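Local coordinates for putative flavoprotein decarboxylase (Streptomyces olivoviridis, PDB 6JLS), which binds flavin mononucleotide and acts as an FMN-dependent cysteine decarboxylase in the biosynthesis of thioviridamide, at residues T20-G25 against N116-I121; D94-A99 against A125-I130. One frame throughout, in Å; residues are numbered along the deposited sequence.

Contact 1: residues T20-G25 against N116-I121. With FMN (flavin mononucleotide), chain B; FMN (flavin mononucleotide), chain C.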
loop_
_atom_site.group_PDB
_atom_site.type_symbol
_atom_site.label_atom_id
_atom_site.label_comp_id
_atom_site.label_asym_id
_atom_site.label_seq_id
_atom_site.Cartn_x
_atom_site.Cartn_y
_atom_site.Cartn_z
ATOM N N THR A 20 25.348 21.215 -16.743
ATOM C CA THR A 20 24.123 20.630 -16.216
ATOM C C THR A 20 23.006 20.786 -17.240
ATOM O O THR A 20 22.696 21.905 -17.668
ATOM C CB THR A 20 23.734 21.268 -14.886
ATOM O OG1 THR A 20 24.745 20.966 -13.909
ATOM C CG2 THR A 20 22.394 20.736 -14.406
ATOM N N MET A 21 22.412 19.657 -17.614
ATOM C CA MET A 21 21.312 19.550 -18.562
ATOM C C MET A 21 19.999 19.339 -17.802
ATOM O O MET A 21 19.896 18.423 -16.973
ATOM C CB MET A 21 21.604 18.380 -19.507
ATOM C CG MET A 21 20.478 17.934 -20.403
ATOM S SD MET A 21 21.019 16.650 -21.592
ATOM C CE MET A 21 22.422 15.949 -20.751
ATOM N N CYS A 22 18.998 20.176 -18.070
ATOM C CA CYS A 22 17.694 20.043 -17.424
ATOM C C CYS A 22 16.631 19.620 -18.429
ATOM O O CYS A 22 16.587 20.124 -19.556
ATOM C CB CYS A 22 17.260 21.343 -16.742
ATOM S SG CYS A 22 18.295 21.921 -15.362
ATOM N N LEU A 23 15.764 18.697 -18.010
ATOM C CA LEU A 23 14.731 18.133 -18.866
ATOM C C LEU A 23 13.350 18.411 -18.284
ATOM O O LEU A 23 13.095 18.122 -17.109
ATOM C CB LEU A 23 14.937 16.630 -19.035
ATOM C CG LEU A 23 16.263 16.187 -19.658
ATOM C CD1 LEU A 23 16.244 14.677 -19.882
ATOM C CD2 LEU A 23 16.499 16.917 -20.966
ATOM N N SER A 24 12.463 18.937 -19.122
ATOM C CA SER A 24 11.103 19.369 -18.812
ATOM C C SER A 24 10.083 18.343 -19.331
ATOM O O SER A 24 10.394 17.482 -20.158
ATOM C CB SER A 24 10.861 20.751 -19.455
ATOM O OG SER A 24 9.908 21.499 -18.751
ATOM N N GLY A 25 8.830 18.490 -18.903
ATOM C CA GLY A 25 7.777 17.583 -19.318
ATOM C C GLY A 25 7.287 17.751 -20.745
ATOM O O GLY A 25 6.095 17.978 -20.998
ATOM N N ASN A 116 10.489 23.130 -8.050
ATOM C CA ASN A 116 11.130 21.833 -8.218
ATOM C C ASN A 116 12.626 22.032 -8.391
ATOM O O ASN A 116 13.115 23.153 -8.555
ATOM C CB ASN A 116 10.555 21.041 -9.406
ATOM C CG ASN A 116 10.610 21.811 -10.718
ATOM O OD1 ASN A 116 11.496 22.652 -10.937
ATOM N ND2 ASN A 116 9.655 21.535 -11.597
ATOM N N ILE A 117 13.330 20.900 -8.399
ATOM C CA ILE A 117 14.789 20.874 -8.448
ATOM C C ILE A 117 15.317 21.525 -9.725
ATOM O O ILE A 117 16.338 22.219 -9.696
ATOM C CB ILE A 117 15.271 19.417 -8.278
ATOM C CG1 ILE A 117 15.737 19.185 -6.839
ATOM C CG2 ILE A 117 16.344 19.043 -9.277
ATOM C CD1 ILE A 117 14.644 19.361 -5.812
ATOM N N VAL A 118 14.635 21.342 -10.859
ATOM C CA VAL A 118 15.107 21.962 -12.100
ATOM C C VAL A 118 15.057 23.493 -12.000
ATOM O O VAL A 118 16.048 24.180 -12.293
ATOM C CB VAL A 118 14.311 21.443 -13.312
ATOM C CG1 VAL A 118 14.518 22.377 -14.523
ATOM C CG2 VAL A 118 14.763 20.024 -13.668
ATOM N N THR A 119 13.914 24.051 -11.587
ATOM C CA THR A 119 13.813 25.505 -11.479
ATOM C C THR A 119 14.722 26.057 -10.390
ATOM O O THR A 119 15.221 27.182 -10.522
ATOM C CB THR A 119 12.367 25.934 -11.218
ATOM O OG1 THR A 119 11.827 25.171 -10.124
ATOM C CG2 THR A 119 11.512 25.721 -12.470
ATOM N N GLN A 120 14.954 25.293 -9.313
ATOM C CA GLN A 120 15.885 25.749 -8.282
ATOM C C GLN A 120 17.317 25.792 -8.807
ATOM O O GLN A 120 18.085 26.700 -8.460
ATOM C CB GLN A 120 15.803 24.848 -7.057
ATOM C CG GLN A 120 14.568 25.055 -6.221
ATOM C CD GLN A 120 14.381 23.919 -5.253
ATOM O OE1 GLN A 120 15.313 23.539 -4.552
ATOM N NE2 GLN A 120 13.188 23.329 -5.243
ATOM N N ILE A 121 17.696 24.816 -9.642
ATOM C CA ILE A 121 19.039 24.824 -10.213
ATOM C C ILE A 121 19.244 26.060 -11.083
ATOM O O ILE A 121 20.276 26.731 -10.995
ATOM C CB ILE A 121 19.298 23.526 -10.994
ATOM C CG1 ILE A 121 19.648 22.381 -10.026
ATOM C CG2 ILE A 121 20.433 23.723 -11.996
ATOM C CD1 ILE A 121 19.516 20.978 -10.655
HETATM N N1 FMN B . 4.194 21.355 -22.657
HETATM C C2 FMN B . 5.095 22.180 -23.293
HETATM O O2 FMN B . 5.282 23.315 -22.862
HETATM N N3 FMN B . 5.772 21.739 -24.410
HETATM C C4 FMN B . 5.559 20.466 -24.900
HETATM O O4 FMN B . 6.163 20.065 -25.897
HETATM C C4A FMN B . 4.652 19.634 -24.257
HETATM N N5 FMN B . 4.430 18.357 -24.737
HETATM C C5A FMN B . 3.529 17.524 -24.110
HETATM C C6 FMN B . 3.325 16.249 -24.621
HETATM C C7 FMN B . 2.421 15.388 -23.998
HETATM C C7M FMN B . 2.217 14.009 -24.572
HETATM C C8 FMN B . 1.717 15.813 -22.854
HETATM C C8M FMN B . 0.742 14.888 -22.175
HETATM C C9 FMN B . 1.928 17.102 -22.347
HETATM C C9A FMN B . 2.836 17.960 -22.978
HETATM N N10 FMN B . 3.060 19.243 -22.495
HETATM C C10 FMN B . 3.966 20.078 -23.130
HETATM C "C1'" FMN B . 2.342 19.726 -21.268
HETATM C "C2'" FMN B . 3.303 19.629 -20.073
HETATM O "O2'" FMN B . 3.702 18.294 -19.809
HETATM C "C3'" FMN B . 2.696 20.231 -18.814
HETATM O "O3'" FMN B . 2.596 21.624 -18.994
HETATM C "C4'" FMN B . 3.573 19.892 -17.609
HETATM O "O4'" FMN B . 2.981 20.236 -16.367
HETATM C "C5'" FMN B . 4.935 20.561 -17.722
HETATM O "O5'" FMN B . 5.598 20.268 -16.515
HETATM P P FMN B . 7.108 20.728 -16.257
HETATM O O1P FMN B . 7.380 22.003 -17.034
HETATM O O2P FMN B . 7.287 21.007 -14.780
HETATM O O3P FMN B . 8.053 19.656 -16.736
HETATM N N1 FMN C . 14.251 27.977 -1.072
HETATM C C2 FMN C . 14.237 29.281 -0.629
HETATM O O2 FMN C . 13.604 30.125 -1.258
HETATM N N3 FMN C . 14.937 29.638 0.505
HETATM C C4 FMN C . 15.655 28.693 1.209
HETATM O O4 FMN C . 16.280 29.004 2.225
HETATM C C4A FMN C . 15.667 27.377 0.764
HETATM N N5 FMN C . 16.380 26.422 1.462
HETATM C C5A FMN C . 16.404 25.114 1.027
HETATM C C6 FMN C . 17.135 24.178 1.747
HETATM C C7 FMN C . 17.167 22.849 1.327
HETATM C C7M FMN C . 17.969 21.853 2.125
HETATM C C8 FMN C . 16.460 22.458 0.173
HETATM C C8M FMN C . 16.489 21.024 -0.286
HETATM C C9 FMN C . 15.727 23.409 -0.550
HETATM C C9A FMN C . 15.700 24.741 -0.121
HETATM N N10 FMN C . 14.982 25.702 -0.822
HETATM C C10 FMN C . 14.963 27.016 -0.381
HETATM C "C1'" FMN C . 14.201 25.319 -2.046
HETATM C "C2'" FMN C . 12.720 25.191 -1.657
HETATM O "O2'" FMN C . 12.500 24.167 -0.701
HETATM C "C3'" FMN C . 11.839 24.942 -2.874
HETATM O "O3'" FMN C . 11.833 26.109 -3.661
HETATM C "C4'" FMN C . 10.428 24.576 -2.418
HETATM O "O4'" FMN C . 9.594 24.128 -3.474
HETATM C "C5'" FMN C . 9.762 25.748 -1.711
HETATM O "O5'" FMN C . 8.445 25.327 -1.446
HETATM P P FMN C . 7.420 26.249 -0.635
HETATM O O1P FMN C . 7.765 27.708 -0.874
HETATM O O2P FMN C . 6.019 25.987 -1.144
HETATM O O3P FMN C . 7.536 25.958 0.840
#
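Cys22, near the end of strand 20-23, meets Val118 in the first turn of helix 117-121, and this is where the packing is tight. CG1 of Val118 comes within 3.7 Å of Cys22 CB and also lies alongside the sulfur. Val118 has CG1 set anti to its N (chi1 163°), which turns that branch to the cysteine, while CG2 sits at 4.3 Å from Leu23 O. Farther along the helix the fit is looser: Ile121 CG2 is 4.3 Å from Thr20 CG2 and barely touches Cys22 SG. Side chain to side chain the contact is apolar; the polar interactions lie around it. Asn116 is the N-cap, its OD1 taking the N-H of Thr119 at 2.9 Å in a nearly straight bond (171°). Beyond the strand the chain opens onto the flavin mononucleotide of chain B: Gly25 N gives a 2.6 Å hydrogen bond to phosphate oxygen O3P, and Gly25 O accepts from the ribityl O2' at 2.7 Å. Gln120 lies against the flavin mononucleotide of chain C, its OE1 hydrogen-bonded to His86 NE2. A helix on a parallel strand whose following loop grips the phosphate is the Rossmann-like layout of a flavoprotein domain. Strand 18-23 runs between strands 46-51 and 95-101; helix 117-124 packs on it beside helix 85-91, and helix 32-40 receives Met21 and Leu23.

Contact 2: residues D94-A99 against A125-I130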
loop_
_atom_site.group_PDB
_atom_site.type_symbol
_atom_site.label_atom_id
_atom_site.label_comp_id
_atom_site.label_asym_id
_atom_site.label_seq_id
_atom_site.Cartn_x
_atom_site.Cartn_y
_atom_site.Cartn_z
ATOM N N ASP A 94 29.468 25.258 -15.265
ATOM C CA ASP A 94 29.883 26.314 -16.180
ATOM C C ASP A 94 28.800 26.679 -17.182
ATOM O O ASP A 94 28.898 27.726 -17.831
ATOM C CB ASP A 94 31.152 25.910 -16.926
ATOM C CG ASP A 94 32.258 25.504 -15.990
ATOM O OD1 ASP A 94 32.530 26.262 -15.033
ATOM O OD2 ASP A 94 32.835 24.417 -16.199
ATOM N N ALA A 95 27.774 25.849 -17.315
ATOM C CA ALA A 95 26.585 26.223 -18.061
ATOM C C ALA A 95 25.458 25.305 -17.633
ATOM O O ALA A 95 25.693 24.150 -17.266
ATOM C CB ALA A 95 26.801 26.134 -19.574
ATOM N N VAL A 96 24.239 25.833 -17.689
ATOM C CA VAL A 96 23.011 25.105 -17.400
ATOM C C VAL A 96 22.117 25.238 -18.621
ATOM O O VAL A 96 21.835 26.358 -19.053
ATOM C CB VAL A 96 22.309 25.670 -16.151
ATOM C CG1 VAL A 96 20.941 25.009 -15.933
ATOM C CG2 VAL A 96 23.207 25.551 -14.925
ATOM N N VAL A 97 21.681 24.108 -19.178
ATOM C CA VAL A 97 20.806 24.082 -20.352
ATOM C C VAL A 97 19.470 23.463 -19.960
ATOM O O VAL A 97 19.435 22.384 -19.359
ATOM C CB VAL A 97 21.431 23.290 -21.513
ATOM C CG1 VAL A 97 20.532 23.351 -22.744
ATOM C CG2 VAL A 97 22.800 23.814 -21.827
ATOM N N VAL A 98 18.373 24.139 -20.296
ATOM C CA VAL A 98 17.037 23.569 -20.157
ATOM C C VAL A 98 16.515 23.328 -21.568
ATOM O O VAL A 98 16.208 24.274 -22.313
ATOM C CB VAL A 98 16.090 24.459 -19.343
ATOM C CG1 VAL A 98 14.742 23.751 -19.131
ATOM C CG2 VAL A 98 16.712 24.804 -18.005
ATOM N N ALA A 99 16.428 22.054 -21.937
ATOM C CA ALA A 99 16.148 21.652 -23.307
ATOM C C ALA A 99 15.618 20.222 -23.316
ATOM O O ALA A 99 16.382 19.270 -23.107
ATOM C CB ALA A 99 17.407 21.768 -24.160
ATOM N N ALA A 125 21.837 29.325 -10.390
ATOM C CA ALA A 125 23.016 29.305 -11.233
ATOM C C ALA A 125 23.486 30.720 -11.532
ATOM O O ALA A 125 22.682 31.624 -11.787
ATOM C CB ALA A 125 22.725 28.561 -12.537
ATOM N N GLU A 126 24.804 30.901 -11.502
ATOM C CA GLU A 126 25.441 32.153 -11.880
ATOM C C GLU A 126 26.215 32.037 -13.186
ATOM O O GLU A 126 26.724 33.045 -13.695
ATOM C CB GLU A 126 26.353 32.623 -10.749
ATOM C CG GLU A 126 25.570 33.086 -9.540
ATOM C CD GLU A 126 26.456 33.666 -8.471
ATOM O OE1 GLU A 126 27.343 32.937 -7.980
ATOM O OE2 GLU A 126 26.278 34.854 -8.135
ATOM N N CYS A 127 26.284 30.838 -13.750
ATOM C CA CYS A 127 26.862 30.583 -15.056
ATOM C C CYS A 127 25.857 30.923 -16.154
ATOM O O CYS A 127 24.678 31.159 -15.879
ATOM C CB CYS A 127 27.265 29.112 -15.134
ATOM S SG CYS A 127 25.866 28.001 -14.825
ATOM N N PRO A 128 26.295 30.942 -17.416
ATOM C CA PRO A 128 25.342 31.065 -18.532
ATOM C C PRO A 128 24.230 30.026 -18.459
ATOM O O PRO A 128 24.458 28.857 -18.131
ATOM C CB PRO A 128 26.217 30.841 -19.769
ATOM C CG PRO A 128 27.569 31.227 -19.345
ATOM C CD PRO A 128 27.691 30.948 -17.884
ATOM N N VAL A 129 23.017 30.466 -18.789
ATOM C CA VAL A 129 21.833 29.614 -18.823
ATOM C C VAL A 129 21.231 29.684 -20.219
ATOM O O VAL A 129 20.834 30.759 -20.678
ATOM C CB VAL A 129 20.797 30.026 -17.769
ATOM C CG1 VAL A 129 19.527 29.231 -17.961
ATOM C CG2 VAL A 129 21.344 29.818 -16.378
ATOM N N ILE A 130 21.139 28.540 -20.882
ATOM C CA ILE A 130 20.547 28.449 -22.208
ATOM C C ILE A 130 19.229 27.677 -22.105
ATOM O O ILE A 130 19.185 26.582 -21.531
ATOM C CB ILE A 130 21.502 27.794 -23.212
ATOM C CG1 ILE A 130 22.694 28.719 -23.505
ATOM C CG2 ILE A 130 20.777 27.552 -24.514
ATOM C CD1 ILE A 130 23.747 28.835 -22.415
#
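Two first torsions bring Cys127 and Val96 together. Cys127 holds SG between its own N and carbonyl carbon (chi1 57°), and Val96 has CG1 anti to its N (chi1 174°), which leaves CG2 beside the N and facing the sulfur. The two meet at 3.6 Å from Cys127 SG to Val96 CG2, and the methyl of Ala125 touches the same CG2, so one valine branch is touched by two residues, Ala125 and Cys127, of the loop leading into strand 129-133. The sulfur also lies over the CA of Ala95. Just before the strand, Asp94 O is approached by two carbons, Cys127 CB and Pro128 CD, each at 3.4 Å.

From here the two chains run parallel. Val96 uses both its N and its O, the N giving a hydrogen bond to Pro128 O at 3.1 Å and the O accepting from Ile130 N at 2.9 Å; Val98 N then returns to Ile130 O, also at 2.9 Å. CA-H...O contacts fill in between, the shortest from Val97 CA to Ile130 O at 3.2 Å. Val96 and Val129 point to one face, where Val122 of helix 117-124 packs on both. Val97 and Ile130 point to the other, against Ala188 and Val184 of helix 182-193. The carboxylate of Asp94 serves another strand, its OD2 accepting from Thr18 N. The side chain of Val98 lies about 4 Å from that of FMN-binding Thr105.

This is central-sheet construction of a flavoprotein domain. Chemically, the join divides its work: backbone N-H and C=O groups of the paired strands satisfy one another inside a buried sheet, branched aliphatic side chains pack on both faces, and the cysteine serves here as an apolar packing group.

Starting from the N terminus, strand 18-23 comes first, and contact 1 closes a long loop of 90 residues when helix 117-124 returns to it. Before that return the chain has laid down strand 95-101, and after the helix it enters strand 129-133, so contact 2 closes a shorter loop of 25 residues. The segments alternate along the chain: the two loops cross. They touch directly, because strands 18-23 and 95-101 are neighbours in one parallel sheet; Cys22 N lies 2.6 Å from Val97 O, a probable hydrogen bond. Helices 103-110 and 117-124 lie in the crossover between strands 95-101 and 129-133, and the second of them reaches strand 18-23.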